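Local coordinates for protein nucleoporin NUP159 (PDB 1XIP) that serves in the nuclear pore complex, where its N-terminal beta-propeller tethers the helicase Dbp5 to the pore for mRNA export, at residues Q174-L179 against V219-P224; R182-F187 against F198-P203. All blocks are in the same frame, centred on the assembly; numbering follows the deposited sequence.

Interaction 1. Residues Q174-L179 against V219-P224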
loop_
_atom_site.group_PDB
_atom_site.type_symbol
_atom_site.label_atom_id
_atom_site.label_comp_id
_atom_site.label_asym_id
_atom_site.label_seq_id
_atom_site.Cartn_x
_atom_site.Cartn_y
_atom_site.Cartn_z
ATOM N N GLN A 174 -9.807 -1.163 13.477
ATOM C CA GLN A 174 -10.798 -0.583 12.565
ATOM C C GLN A 174 -10.796 -1.256 11.189
ATOM O O GLN A 174 -9.768 -1.757 10.745
ATOM C CB GLN A 174 -10.520 0.901 12.412
ATOM C CG GLN A 174 -11.679 1.732 11.928
ATOM C CD GLN A 174 -11.280 3.190 11.759
ATOM O OE1 GLN A 174 -10.139 3.568 12.081
ATOM N NE2 GLN A 174 -12.210 4.019 11.268
ATOM N N LEU A 175 -11.957 -1.270 10.534
ATOM C CA LEU A 175 -12.093 -1.722 9.140
ATOM C C LEU A 175 -12.951 -0.736 8.362
ATOM O O LEU A 175 -14.122 -0.515 8.695
ATOM C CB LEU A 175 -12.708 -3.135 9.063
ATOM C CG LEU A 175 -13.020 -3.892 7.737
ATOM C CD1 LEU A 175 -12.521 -3.245 6.471
ATOM C CD2 LEU A 175 -12.483 -5.313 7.794
ATOM N N ALA A 176 -12.357 -0.137 7.336
ATOM C CA ALA A 176 -13.064 0.795 6.461
ATOM C C ALA A 176 -13.367 0.176 5.087
ATOM O O ALA A 176 -12.599 -0.619 4.557
ATOM C CB ALA A 176 -12.268 2.069 6.303
ATOM N N VAL A 177 -14.486 0.574 4.510
ATOM C CA VAL A 177 -14.957 0.002 3.259
ATOM C C VAL A 177 -15.441 1.140 2.338
ATOM O O VAL A 177 -16.141 2.059 2.790
ATOM C CB VAL A 177 -16.087 -1.023 3.559
ATOM C CG1 VAL A 177 -16.965 -1.263 2.368
ATOM C CG2 VAL A 177 -15.493 -2.338 4.076
ATOM N N LEU A 178 -15.003 1.107 1.073
ATOM C CA LEU A 178 -15.512 1.989 0.026
ATOM C C LEU A 178 -16.401 1.169 -0.900
ATOM O O LEU A 178 -15.953 0.163 -1.468
ATOM C CB LEU A 178 -14.372 2.587 -0.793
ATOM C CG LEU A 178 -14.487 4.029 -1.328
ATOM C CD1 LEU A 178 -13.440 4.311 -2.397
ATOM C CD2 LEU A 178 -15.890 4.389 -1.837
ATOM N N LEU A 179 -17.646 1.612 -1.070
ATOM C CA LEU A 179 -18.621 0.866 -1.862
ATOM C C LEU A 179 -18.775 1.379 -3.298
ATOM O O LEU A 179 -18.373 2.495 -3.602
ATOM C CB LEU A 179 -19.977 0.845 -1.144
ATOM C CG LEU A 179 -19.975 0.135 0.210
ATOM C CD1 LEU A 179 -21.338 0.206 0.891
ATOM C CD2 LEU A 179 -19.559 -1.305 0.013
ATOM N N VAL A 219 -9.631 3.510 -0.376
ATOM C CA VAL A 219 -9.656 4.071 0.984
ATOM C C VAL A 219 -8.384 3.775 1.738
ATOM O O VAL A 219 -7.744 2.742 1.515
ATOM C CB VAL A 219 -10.744 3.507 1.933
ATOM C CG1 VAL A 219 -11.569 4.645 2.505
ATOM C CG2 VAL A 219 -11.567 2.384 1.317
ATOM N N THR A 220 -8.062 4.669 2.669
ATOM C CA THR A 220 -6.971 4.479 3.595
ATOM C C THR A 220 -7.378 5.088 4.909
ATOM O O THR A 220 -7.812 6.230 4.945
ATOM C CB THR A 220 -5.718 5.173 3.066
ATOM O OG1 THR A 220 -5.379 4.609 1.799
ATOM C CG2 THR A 220 -4.505 4.843 3.920
ATOM N N ILE A 221 -7.261 4.310 5.979
ATOM C CA ILE A 221 -7.439 4.801 7.333
ATOM C C ILE A 221 -6.172 5.529 7.746
ATOM O O ILE A 221 -5.089 4.925 7.784
ATOM C CB ILE A 221 -7.675 3.629 8.282
ATOM C CG1 ILE A 221 -8.931 2.858 7.879
ATOM C CG2 ILE A 221 -7.747 4.119 9.700
ATOM C CD1 ILE A 221 -9.159 1.570 8.649
ATOM N N LEU A 222 -6.290 6.820 8.040
ATOM C CA LEU A 222 -5.131 7.589 8.501
ATOM C C LEU A 222 -5.144 7.685 10.019
ATOM O O LEU A 222 -4.098 7.793 10.654
ATOM C CB LEU A 222 -5.096 8.988 7.878
ATOM C CG LEU A 222 -5.049 9.117 6.354
ATOM C CD1 LEU A 222 -5.318 10.550 5.946
ATOM C CD2 LEU A 222 -3.729 8.642 5.777
ATOM N N SER A 223 -6.348 7.658 10.579
ATOM C CA SER A 223 -6.586 7.661 12.023
ATOM C C SER A 223 -7.992 7.113 12.199
ATOM O O SER A 223 -8.717 6.985 11.215
ATOM C CB SER A 223 -6.481 9.081 12.595
ATOM O OG SER A 223 -7.731 9.760 12.532
ATOM N N PRO A 224 -8.399 6.780 13.420
ATOM C CA PRO A 224 -9.769 6.285 13.638
ATOM C C PRO A 224 -10.838 7.266 13.111
ATOM O O PRO A 224 -11.970 6.840 12.874
ATOM C CB PRO A 224 -9.851 6.146 15.153
ATOM C CG PRO A 224 -8.427 5.985 15.588
ATOM C CD PRO A 224 -7.627 6.839 14.675
#

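Interaction 2. Residues R182-F187 against F198-P203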
loop_
_atom_site.group_PDB
_atom_site.type_symbol
_atom_site.label_atom_id
_atom_site.label_comp_id
_atom_site.label_asym_id
_atom_site.label_seq_id
_atom_site.Cartn_x
_atom_site.Cartn_y
_atom_site.Cartn_z
ATOM N N ARG A 182 -20.248 4.561 -3.988
ATOM C CA ARG A 182 -19.314 5.609 -3.568
ATOM C C ARG A 182 -19.583 6.059 -2.147
ATOM O O ARG A 182 -19.163 7.135 -1.738
ATOM C CB ARG A 182 -19.348 6.800 -4.534
ATOM C CG ARG A 182 -18.924 6.483 -5.977
ATOM C CD ARG A 182 -18.456 7.708 -6.767
ATOM N NE ARG A 182 -19.544 8.654 -7.025
ATOM C CZ ARG A 182 -19.406 9.789 -7.695
ATOM N NH1 ARG A 182 -18.225 10.141 -8.175
ATOM N NH2 ARG A 182 -20.458 10.574 -7.894
ATOM N N SER A 183 -20.274 5.224 -1.386
ATOM C CA SER A 183 -20.457 5.492 0.031
ATOM C C SER A 183 -19.411 4.763 0.882
ATOM O O SER A 183 -18.723 3.849 0.404
ATOM C CB SER A 183 -21.888 5.158 0.472
ATOM O OG SER A 183 -22.043 3.778 0.720
ATOM N N PHE A 184 -19.304 5.188 2.137
ATOM C CA PHE A 184 -18.296 4.700 3.060
ATOM C C PHE A 184 -18.892 4.013 4.286
ATOM O O PHE A 184 -19.983 4.360 4.754
ATOM C CB PHE A 184 -17.444 5.860 3.527
ATOM C CG PHE A 184 -16.618 6.467 2.452
ATOM C CD1 PHE A 184 -15.270 6.142 2.336
ATOM C CD2 PHE A 184 -17.169 7.386 1.571
ATOM C CE1 PHE A 184 -14.485 6.713 1.337
ATOM C CE2 PHE A 184 -16.404 7.958 0.571
ATOM C CZ PHE A 184 -15.057 7.623 0.447
ATOM N N GLN A 185 -18.157 3.050 4.813
ATOM C CA GLN A 185 -18.556 2.371 6.026
ATOM C C GLN A 185 -17.349 2.065 6.876
ATOM O O GLN A 185 -16.279 1.748 6.370
ATOM C CB GLN A 185 -19.292 1.093 5.693
ATOM C CG GLN A 185 -20.771 1.287 5.456
ATOM C CD GLN A 185 -21.460 -0.008 5.150
ATOM O OE1 GLN A 185 -21.007 -1.068 5.583
ATOM N NE2 GLN A 185 -22.543 0.056 4.392
ATOM N N SER A 186 -17.529 2.163 8.178
ATOM C CA SER A 186 -16.454 1.970 9.116
ATOM C C SER A 186 -16.929 1.064 10.222
ATOM O O SER A 186 -18.055 1.181 10.680
ATOM C CB SER A 186 -16.023 3.317 9.683
ATOM O OG SER A 186 -14.942 3.167 10.575
ATOM N N PHE A 187 -16.076 0.145 10.647
ATOM C CA PHE A 187 -16.451 -0.808 11.689
ATOM C C PHE A 187 -15.389 -0.860 12.759
ATOM O O PHE A 187 -14.202 -0.728 12.474
ATOM C CB PHE A 187 -16.588 -2.215 11.119
ATOM C CG PHE A 187 -17.511 -2.325 9.936
ATOM C CD1 PHE A 187 -18.780 -2.887 10.080
ATOM C CD2 PHE A 187 -17.094 -1.928 8.667
ATOM C CE1 PHE A 187 -19.627 -3.015 8.992
ATOM C CE2 PHE A 187 -17.933 -2.052 7.579
ATOM C CZ PHE A 187 -19.200 -2.596 7.739
ATOM N N PHE A 198 -19.730 3.857 12.064
ATOM C CA PHE A 198 -20.503 4.869 11.342
ATOM C C PHE A 198 -20.629 4.570 9.845
ATOM O O PHE A 198 -20.135 3.557 9.358
ATOM C CB PHE A 198 -19.955 6.290 11.579
ATOM C CG PHE A 198 -18.467 6.402 11.501
ATOM C CD1 PHE A 198 -17.689 6.300 12.654
ATOM C CD2 PHE A 198 -17.838 6.648 10.288
ATOM C CE1 PHE A 198 -16.297 6.418 12.598
ATOM C CE2 PHE A 198 -16.448 6.773 10.211
ATOM C CZ PHE A 198 -15.672 6.654 11.372
ATOM N N GLU A 199 -21.294 5.472 9.125
ATOM C CA GLU A 199 -21.694 5.254 7.741
ATOM C C GLU A 199 -21.947 6.609 7.111
ATOM O O GLU A 199 -22.491 7.498 7.768
ATOM C CB GLU A 199 -22.986 4.445 7.726
ATOM C CG GLU A 199 -23.344 3.812 6.398
ATOM C CD GLU A 199 -24.361 2.695 6.559
ATOM O OE1 GLU A 199 -25.440 2.923 7.164
ATOM O OE2 GLU A 199 -24.075 1.578 6.086
ATOM N N PHE A 200 -21.561 6.784 5.848
ATOM C CA PHE A 200 -21.887 8.021 5.141
ATOM C C PHE A 200 -21.825 7.948 3.616
ATOM O O PHE A 200 -21.186 7.065 3.050
ATOM C CB PHE A 200 -21.074 9.210 5.676
ATOM C CG PHE A 200 -19.595 9.018 5.615
ATOM C CD1 PHE A 200 -18.861 9.554 4.574
ATOM C CD2 PHE A 200 -18.927 8.322 6.619
ATOM C CE1 PHE A 200 -17.475 9.389 4.516
ATOM C CE2 PHE A 200 -17.550 8.150 6.572
ATOM C CZ PHE A 200 -16.820 8.690 5.518
ATOM N N SER A 201 -22.519 8.883 2.970
ATOM C CA SER A 201 -22.537 9.014 1.522
ATOM C C SER A 201 -21.672 10.190 1.093
ATOM O O SER A 201 -21.126 10.902 1.922
ATOM C CB SER A 201 -23.972 9.213 1.032
ATOM O OG SER A 201 -24.358 8.151 0.182
ATOM N N LEU A 202 -21.551 10.384 -0.211
ATOM C CA LEU A 202 -20.801 11.503 -0.769
ATOM C C LEU A 202 -21.538 12.821 -0.564
ATOM O O LEU A 202 -22.780 12.851 -0.594
ATOM C CB LEU A 202 -20.596 11.287 -2.269
ATOM C CG LEU A 202 -19.180 11.163 -2.789
ATOM C CD1 LEU A 202 -18.520 10.004 -2.115
ATOM C CD2 LEU A 202 -19.230 10.959 -4.279
ATOM N N PRO A 203 -20.788 13.914 -0.384
ATOM C CA PRO A 203 -21.389 15.243 -0.313
ATOM C C PRO A 203 -22.062 15.582 -1.632
ATOM O O PRO A 203 -21.605 15.139 -2.696
ATOM C CB PRO A 203 -20.191 16.164 -0.090
ATOM C CG PRO A 203 -19.150 15.319 0.379
ATOM C CD PRO A 203 -19.328 13.981 -0.255
#

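Interaction 1. Residues Q174-L179 against V219-P224
Ile-221 fits between Ala-176 and Gln-174, which project from one face of strand 174-179. Its CG1 branch meets Ala-176, with CG1 3.8 Å from the Ala-176 CB, and CD1 continues toward the Ala-176 N. The other branch turns to the glutamine: with CG2 anti to the backbone N of Ile-221, this methyl lies 3.4 Å from OE1 of Gln-174. Gln-174 sends CG anti to its own N (chi1 -159°) and runs on extended, which carries the amide past Ile-221 to the loop. There OE1 sits 3.2 Å from CA of Pro-224, while NE2 gives a weak, bent hydrogen bond to the Pro-224 O (3.3 Å, 129° at the hydrogen). The same NE2 is hydrogen-bonded to Ser-186 OG, its stronger partner, which probably does most to fix the amide's rotation. At the other end Val-219 touches Leu-178 through one methyl, CG2, 3.5 Å from CB of Leu-178.

The two strands run nearly antiparallel, at 161°, with their axes 7.3 Å apart, and are joined here by side chains between adjacent blades of the propeller. Strand 167-170 pairs with 174-179 by backbone bonds (Asp-169 with Ala-176), while Asp-169 OD2 and Ser-167 OG accept from the N atoms of Ile-221 and Val-219. Phe-227 of strand 226-232 covers Gln-174, Ala-176 and Ile-221, and Phe-184 of strand 184-190 packs on Leu-178 and Val-219.

Interaction 2. Residues R182-F187 against F198-P203
Phe-184 and Phe-200 form a hydrogen-bonded antiparallel pair: the Phe-184 N to Phe-200 O bond is 2.8 Å and almost straight (177°), and its return, Phe-200 N to Phe-184 O, measures 3.1 Å. Ser-186 and Phe-198 pair likewise, with a weak return bond. Between them, on the other face, Gln-185 and Glu-199 lie side by side, their amide and carboxylate planes 64° apart; Glu-199 OE2 also forms a salt bridge with Lys-196. Phe-200 has CG between its backbone N and carbonyl carbon (chi1 57°), bringing its ring face over CB of Phe-184, 3.7 Å from the ring centroid. Phe-198 similarly turns its ring over CB of Ser-186. An alanine in place of Phe-200 would probably leave CB of Phe-184 without its CH-pi partner and open a gap beside the Phe-184 ring. Leu-202 puts CD1 at the edge of that ring and CD2 over the guanidinium of Arg-182, whose NH2 and NH1 are hydrogen-bonded to the backbone O atoms of Leu-209 and Tyr-214. The pairing joins the open end of hairpin 184-190/193-200, remote from its turn, at the outer edge of its blade, where strand 226-232 touches Phe-184, Phe-198 and Leu-202, and strand 257-263 packs on Phe-200 and Leu-202.

Overall arrangement
Following the chain from the N terminus, past three earlier four-stranded sheets, strands 167-170, 174-179, 184-190 and 193-200 form one antiparallel blade. Interaction 2 closes the short loop, tying the blade's third strand to its fourth, the outermost. After helix 204-207 the chain enters the next sheet through strand 215-221, and interaction 1 closes the longer loop back to strand 174-179. Interaction 2 is therefore nested within interaction 1, their centres about 10 Å apart. Backbone pairing of strands 174-179 and 184-190 connects them directly, as in the 2.8 Å approach of Val-177 N to Gln-185 O. Interaction 2 lies within one blade, whereas interaction 1 spans that blade and the next.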